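Local coordinates for protein lysine-sensitive aspartokinase 3 (Escherichia coli, PDB 2J0W) that phosphorylates L-aspartate with ATP to give 4-phospho-L-aspartate, the first step of lysine biosynthesis, and is feedback-inhibited by lysine, at residues Gln136-Asp150 with Glu176-Asn189. Numbering follows the deposited sequence.
Sequences QAQWFDVRKVMRTND and EGLVITQGFIGSEN. With ASP (aspartic acid), chain B.
Ala137, Gln138 and Trp139 pair in parallel with Leu178, Val179 and Ile180, the N-to-C directions of the two short strands lying 32° apart. Backbone bonds alternate across the pair: Gln138 N to Leu178 O, Ile180 N to Gln138 O (2.8 Å) and Phe140 N to Ile180 O.

Side chains take over where the strands part. Thr181 OG1 donates to Phe140 O (2.7 Å), approaching from above the carbonyl plane. The Gln182 chain folds at chi2, -70°, bringing OE1 to accept from Val142 N at 2.9 Å; the equally short approach of OE1 to Phe140 O sets two acceptors together and is not a hydrogen bond. At the strands' start, the Gln138 chain runs extended to put NE2 3.2 Å from Glu176 OE1; the acceptor lies near the amide plane, but the carboxylate is met from above its own plane, and Arg173 forms a salt bridge with the same oxygen.

A second polar cluster centres on Ser187. Its OG donates to Arg143 O (2.7 Å) and receives Arg147 NH2 (2.6 Å), while Arg147 NE and Thr148 N approach Ser187 O from the two sides of the carbonyl plane.

Phe140 CB meets Val179 CG1 at 3.6 Å. Between the two paired regions, Phe184 lays its ring face against the bound aspartate, whose CA sits over the ring centre.

With helix 159-176 as the connection, this is a beta-alpha-beta unit at the edge of the amino acid kinase sheet, leading into the aspartate pocket.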
loop_
_atom_site.group_PDB
_atom_site.type_symbol
_atom_site.label_atom_id
_atom_site.label_comp_id
_atom_site.label_asym_id
_atom_site.label_seq_id
_atom_site.Cartn_x
_atom_site.Cartn_y
_atom_site.Cartn_z
ATOM N N GLN A 136 -21.017 -27.279 42.407
ATOM C CA GLN A 136 -20.404 -28.325 41.611
ATOM C C GLN A 136 -19.496 -27.613 40.624
ATOM O O GLN A 136 -19.969 -27.152 39.592
ATOM C CB GLN A 136 -21.466 -29.106 40.837
ATOM C CG GLN A 136 -22.169 -30.166 41.635
ATOM C CD GLN A 136 -21.189 -31.155 42.199
ATOM O OE1 GLN A 136 -20.591 -30.929 43.259
ATOM N NE2 GLN A 136 -20.993 -32.279 41.478
ATOM N N ALA A 137 -18.211 -27.499 40.939
ATOM C CA ALA A 137 -17.297 -26.823 40.022
ATOM C C ALA A 137 -16.032 -27.635 39.872
ATOM O O ALA A 137 -15.331 -27.867 40.853
ATOM C CB ALA A 137 -16.951 -25.422 40.547
ATOM N N GLN A 138 -15.736 -28.080 38.658
ATOM C CA GLN A 138 -14.523 -28.855 38.452
ATOM C C GLN A 138 -13.468 -28.155 37.593
ATOM O O GLN A 138 -13.774 -27.362 36.700
ATOM C CB GLN A 138 -14.869 -30.239 37.885
ATOM C CG GLN A 138 -15.804 -30.202 36.676
ATOM C CD GLN A 138 -16.223 -31.584 36.253
ATOM O OE1 GLN A 138 -15.379 -32.464 36.035
ATOM N NE2 GLN A 138 -17.544 -31.793 36.113
ATOM N N TRP A 139 -12.217 -28.472 37.898
ATOM C CA TRP A 139 -11.061 -27.913 37.215
ATOM C C TRP A 139 -10.802 -28.732 35.958
ATOM O O TRP A 139 -10.959 -29.955 35.969
ATOM C CB TRP A 139 -9.854 -27.978 38.156
ATOM C CG TRP A 139 -8.605 -27.343 37.646
ATOM C CD1 TRP A 139 -8.250 -26.027 37.742
ATOM C CD2 TRP A 139 -7.531 -28.002 36.964
ATOM N NE1 TRP A 139 -7.018 -25.827 37.159
ATOM C CE2 TRP A 139 -6.556 -27.022 36.672
ATOM C CE3 TRP A 139 -7.298 -29.329 36.568
ATOM C CZ2 TRP A 139 -5.362 -27.325 36.003
ATOM C CZ3 TRP A 139 -6.107 -29.632 35.900
ATOM C CH2 TRP A 139 -5.157 -28.632 35.623
ATOM N N PHE A 140 -10.414 -28.057 34.874
ATOM C CA PHE A 140 -10.128 -28.735 33.612
ATOM C C PHE A 140 -8.905 -28.131 32.938
ATOM O O PHE A 140 -8.764 -26.913 32.892
ATOM C CB PHE A 140 -11.320 -28.629 32.667
ATOM C CG PHE A 140 -11.166 -29.443 31.423
ATOM C CD1 PHE A 140 -11.272 -30.829 31.469
ATOM C CD2 PHE A 140 -10.891 -28.833 30.206
ATOM C CE1 PHE A 140 -11.104 -31.604 30.311
ATOM C CE2 PHE A 140 -10.721 -29.598 29.040
ATOM C CZ PHE A 140 -10.830 -30.984 29.094
ATOM N N ASP A 141 -8.043 -28.989 32.400
ATOM C CA ASP A 141 -6.806 -28.560 31.724
ATOM C C ASP A 141 -7.005 -28.332 30.210
ATOM O O ASP A 141 -6.921 -29.287 29.428
ATOM C CB ASP A 141 -5.727 -29.631 31.947
ATOM C CG ASP A 141 -4.361 -29.213 31.430
ATOM O OD1 ASP A 141 -4.275 -28.439 30.447
ATOM O OD2 ASP A 141 -3.359 -29.683 32.009
ATOM N N VAL A 142 -7.240 -27.087 29.787
ATOM C CA VAL A 142 -7.461 -26.827 28.365
ATOM C C VAL A 142 -6.473 -27.513 27.474
ATOM O O VAL A 142 -6.797 -27.858 26.342
ATOM C CB VAL A 142 -7.383 -25.344 27.965
ATOM C CG1 VAL A 142 -8.747 -24.698 28.055
ATOM C CG2 VAL A 142 -6.357 -24.632 28.798
ATOM N N ARG A 143 -5.261 -27.709 27.960
ATOM C CA ARG A 143 -4.262 -28.347 27.121
ATOM C C ARG A 143 -4.732 -29.676 26.540
ATOM O O ARG A 143 -4.253 -30.099 25.487
ATOM C CB ARG A 143 -2.960 -28.500 27.896
ATOM C CG ARG A 143 -2.349 -27.153 28.214
ATOM C CD ARG A 143 -1.087 -27.292 29.011
ATOM N NE ARG A 143 -1.366 -27.828 30.336
ATOM C CZ ARG A 143 -0.442 -28.028 31.270
ATOM N NH1 ARG A 143 0.837 -27.731 31.035
ATOM N NH2 ARG A 143 -0.799 -28.543 32.435
ATOM N N LYS A 144 -5.685 -30.325 27.201
ATOM C CA LYS A 144 -6.210 -31.590 26.683
ATOM C C LYS A 144 -7.018 -31.315 25.420
ATOM O O LYS A 144 -7.218 -32.206 24.595
ATOM C CB LYS A 144 -7.121 -32.271 27.699
ATOM C CG LYS A 144 -6.470 -32.644 29.008
ATOM C CD LYS A 144 -7.513 -33.241 29.944
ATOM C CE LYS A 144 -6.997 -33.364 31.371
ATOM N NZ LYS A 144 -8.125 -33.618 32.314
ATOM N N VAL A 145 -7.475 -30.077 25.264
ATOM C CA VAL A 145 -8.273 -29.722 24.108
ATOM C C VAL A 145 -7.714 -28.686 23.153
ATOM O O VAL A 145 -7.860 -28.831 21.938
ATOM C CB VAL A 145 -9.655 -29.272 24.550
ATOM C CG1 VAL A 145 -10.239 -28.308 23.539
ATOM C CG2 VAL A 145 -10.553 -30.501 24.703
ATOM N N MET A 146 -7.082 -27.647 23.690
ATOM C CA MET A 146 -6.527 -26.559 22.879
ATOM C C MET A 146 -5.258 -26.928 22.120
ATOM O O MET A 146 -4.165 -26.515 22.510
ATOM C CB MET A 146 -6.239 -25.362 23.792
ATOM C CG MET A 146 -5.776 -24.106 23.089
ATOM S SD MET A 146 -7.037 -23.489 21.970
ATOM C CE MET A 146 -8.197 -22.869 23.119
ATOM N N ARG A 147 -5.391 -27.697 21.038
ATOM C CA ARG A 147 -4.231 -28.095 20.238
ATOM C C ARG A 147 -3.771 -26.957 19.353
ATOM O O ARG A 147 -4.591 -26.310 18.699
ATOM C CB ARG A 147 -4.561 -29.270 19.339
ATOM C CG ARG A 147 -3.332 -29.848 18.645
ATOM C CD ARG A 147 -2.952 -31.147 19.312
ATOM N NE ARG A 147 -2.948 -30.987 20.763
ATOM C CZ ARG A 147 -3.189 -31.974 21.619
ATOM N NH1 ARG A 147 -3.453 -33.195 21.163
ATOM N NH2 ARG A 147 -3.176 -31.740 22.925
ATOM N N THR A 148 -2.461 -26.712 19.313
ATOM C CA THR A 148 -1.919 -25.641 18.474
ATOM C C THR A 148 -0.699 -26.155 17.732
ATOM O O THR A 148 -0.289 -27.282 17.920
ATOM C CB THR A 148 -1.482 -24.407 19.318
ATOM O OG1 THR A 148 -0.262 -24.700 20.021
ATOM C CG2 THR A 148 -2.567 -24.042 20.329
ATOM N N ASN A 149 -0.128 -25.326 16.875
ATOM C CA ASN A 149 1.070 -25.705 16.153
ATOM C C ASN A 149 2.226 -25.612 17.153
ATOM O O ASN A 149 2.007 -25.479 18.356
ATOM C CB ASN A 149 1.326 -24.725 15.012
ATOM C CG ASN A 149 1.344 -23.291 15.486
ATOM O OD1 ASN A 149 1.621 -23.014 16.654
ATOM N ND2 ASN A 149 1.057 -22.367 14.583
ATOM N N ASP A 150 3.452 -25.631 16.638
ATOM C CA ASP A 150 4.645 -25.565 17.476
ATOM C C ASP A 150 5.292 -24.185 17.519
ATOM O O ASP A 150 6.449 -24.053 17.940
ATOM C CB ASP A 150 5.667 -26.598 16.996
ATOM C CG ASP A 150 6.124 -26.352 15.568
ATOM O OD1 ASP A 150 6.606 -27.316 14.928
ATOM O OD2 ASP A 150 6.016 -25.200 15.085
ATOM N N GLU A 176 -22.222 -32.589 33.218
ATOM C CA GLU A 176 -22.187 -32.907 34.644
ATOM C C GLU A 176 -22.371 -31.665 35.495
ATOM O O GLU A 176 -23.169 -31.651 36.427
ATOM C CB GLU A 176 -20.853 -33.533 35.032
ATOM C CG GLU A 176 -20.510 -34.807 34.335
ATOM C CD GLU A 176 -19.138 -35.297 34.741
ATOM O OE1 GLU A 176 -18.164 -34.531 34.570
ATOM O OE2 GLU A 176 -19.036 -36.440 35.235
ATOM N N GLY A 177 -21.615 -30.623 35.184
ATOM C CA GLY A 177 -21.728 -29.413 35.967
ATOM C C GLY A 177 -20.875 -28.278 35.453
ATOM O O GLY A 177 -20.725 -28.089 34.248
ATOM N N LEU A 178 -20.299 -27.523 36.378
ATOM C CA LEU A 178 -19.480 -26.383 36.015
ATOM C C LEU A 178 -18.045 -26.764 35.721
ATOM O O LEU A 178 -17.496 -27.705 36.305
ATOM C CB LEU A 178 -19.523 -25.341 37.126
ATOM C CG LEU A 178 -19.430 -23.921 36.596
ATOM C CD1 LEU A 178 -20.491 -23.725 35.515
ATOM C CD2 LEU A 178 -19.624 -22.935 37.739
ATOM N N VAL A 179 -17.435 -26.009 34.814
ATOM C CA VAL A 179 -16.068 -26.274 34.408
ATOM C C VAL A 179 -15.217 -25.021 34.353
ATOM O O VAL A 179 -15.533 -24.060 33.666
ATOM C CB VAL A 179 -16.051 -26.962 33.052
ATOM C CG1 VAL A 179 -14.619 -27.250 32.624
ATOM C CG2 VAL A 179 -16.863 -28.243 33.141
ATOM N N ILE A 180 -14.130 -25.042 35.101
ATOM C CA ILE A 180 -13.218 -23.918 35.148
ATOM C C ILE A 180 -11.931 -24.365 34.466
ATOM O O ILE A 180 -11.364 -25.415 34.808
ATOM C CB ILE A 180 -12.944 -23.515 36.610
ATOM C CG1 ILE A 180 -14.283 -23.337 37.327
ATOM C CG2 ILE A 180 -12.125 -22.232 36.675
ATOM C CD1 ILE A 180 -15.265 -22.503 36.550
ATOM N N THR A 181 -11.483 -23.590 33.483
ATOM C CA THR A 181 -10.258 -23.932 32.780
ATOM C C THR A 181 -9.442 -22.670 32.491
ATOM O O THR A 181 -9.860 -21.557 32.842
ATOM C CB THR A 181 -10.567 -24.712 31.482
ATOM O OG1 THR A 181 -9.338 -25.184 30.927
ATOM C CG2 THR A 181 -11.320 -23.836 30.451
ATOM N N GLN A 182 -8.294 -22.831 31.842
ATOM C CA GLN A 182 -7.425 -21.684 31.569
ATOM C C GLN A 182 -7.280 -21.206 30.132
ATOM O O GLN A 182 -7.171 -22.000 29.203
ATOM C CB GLN A 182 -6.032 -21.969 32.139
ATOM C CG GLN A 182 -5.502 -23.362 31.848
ATOM C CD GLN A 182 -6.227 -24.456 32.607
ATOM O OE1 GLN A 182 -6.352 -25.581 32.117
ATOM N NE2 GLN A 182 -6.699 -24.142 33.809
ATOM N N GLY A 183 -7.273 -19.896 29.944
ATOM C CA GLY A 183 -7.099 -19.380 28.600
ATOM C C GLY A 183 -5.615 -19.141 28.389
ATOM O O GLY A 183 -4.820 -19.413 29.294
ATOM N N PHE A 184 -5.241 -18.659 27.203
ATOM C CA PHE A 184 -3.848 -18.339 26.882
ATOM C C PHE A 184 -2.904 -19.516 26.577
ATOM O O PHE A 184 -1.931 -19.350 25.825
ATOM C CB PHE A 184 -3.269 -17.496 28.020
ATOM C CG PHE A 184 -1.823 -17.144 27.862
ATOM C CD1 PHE A 184 -1.380 -16.457 26.734
ATOM C CD2 PHE A 184 -0.922 -17.380 28.901
ATOM C CE1 PHE A 184 -0.056 -15.988 26.647
ATOM C CE2 PHE A 184 0.413 -16.916 28.829
ATOM C CZ PHE A 184 0.843 -16.215 27.701
ATOM N N ILE A 185 -3.177 -20.691 27.144
ATOM C CA ILE A 185 -2.306 -21.839 26.920
ATOM C C ILE A 185 -2.866 -22.975 26.071
ATOM O O ILE A 185 -4.081 -23.119 25.902
ATOM C CB ILE A 185 -1.840 -22.463 28.242
ATOM C CG1 ILE A 185 -3.021 -23.118 28.960
ATOM C CG2 ILE A 185 -1.226 -21.395 29.123
ATOM C CD1 ILE A 185 -2.624 -23.837 30.242
ATOM N N GLY A 186 -1.949 -23.783 25.545
ATOM C CA GLY A 186 -2.325 -24.917 24.729
ATOM C C GLY A 186 -1.207 -25.937 24.736
ATOM O O GLY A 186 -0.247 -25.792 25.491
ATOM N N SER A 187 -1.330 -26.971 23.909
ATOM C CA SER A 187 -0.301 -27.998 23.811
ATOM C C SER A 187 -0.117 -28.322 22.351
ATOM O O SER A 187 -1.079 -28.404 21.596
ATOM C CB SER A 187 -0.701 -29.263 24.582
ATOM O OG SER A 187 -1.915 -29.802 24.089
ATOM N N GLU A 188 1.128 -28.498 21.944
ATOM C CA GLU A 188 1.423 -28.803 20.556
ATOM C C GLU A 188 1.320 -30.320 20.275
ATOM O O GLU A 188 0.859 -31.088 21.125
ATOM C CB GLU A 188 2.789 -28.199 20.205
ATOM C CG GLU A 188 3.671 -29.026 19.336
ATOM C CD GLU A 188 4.579 -29.912 20.143
ATOM O OE1 GLU A 188 4.096 -30.556 21.104
ATOM O OE2 GLU A 188 5.780 -29.959 19.807
ATOM N N ASN A 189 1.697 -30.751 19.079
ATOM C CA ASN A 189 1.605 -32.158 18.739
ATOM C C ASN A 189 2.372 -33.099 19.663
ATOM O O ASN A 189 1.848 -34.124 20.082
ATOM C CB ASN A 189 2.061 -32.368 17.296
ATOM C CG ASN A 189 0.930 -32.797 16.392
ATOM O OD1 ASN A 189 0.322 -33.846 16.603
ATOM N ND2 ASN A 189 0.635 -31.987 15.382
HETATM N N ASP B . -2.150 -14.286 31.140
HETATM C CA ASP B . -1.741 -13.832 29.813
HETATM C C ASP B . -1.161 -12.412 29.988
HETATM O O ASP B . -0.976 -11.987 31.155
HETATM C CB ASP B . -2.960 -13.894 28.842
HETATM C CG ASP B . -4.121 -12.910 29.107
HETATM O OD1 ASP B . -4.018 -12.105 30.084
HETATM O OD2 ASP B . -5.149 -12.937 28.337
HETATM O OXT ASP B . -0.930 -11.715 28.941
#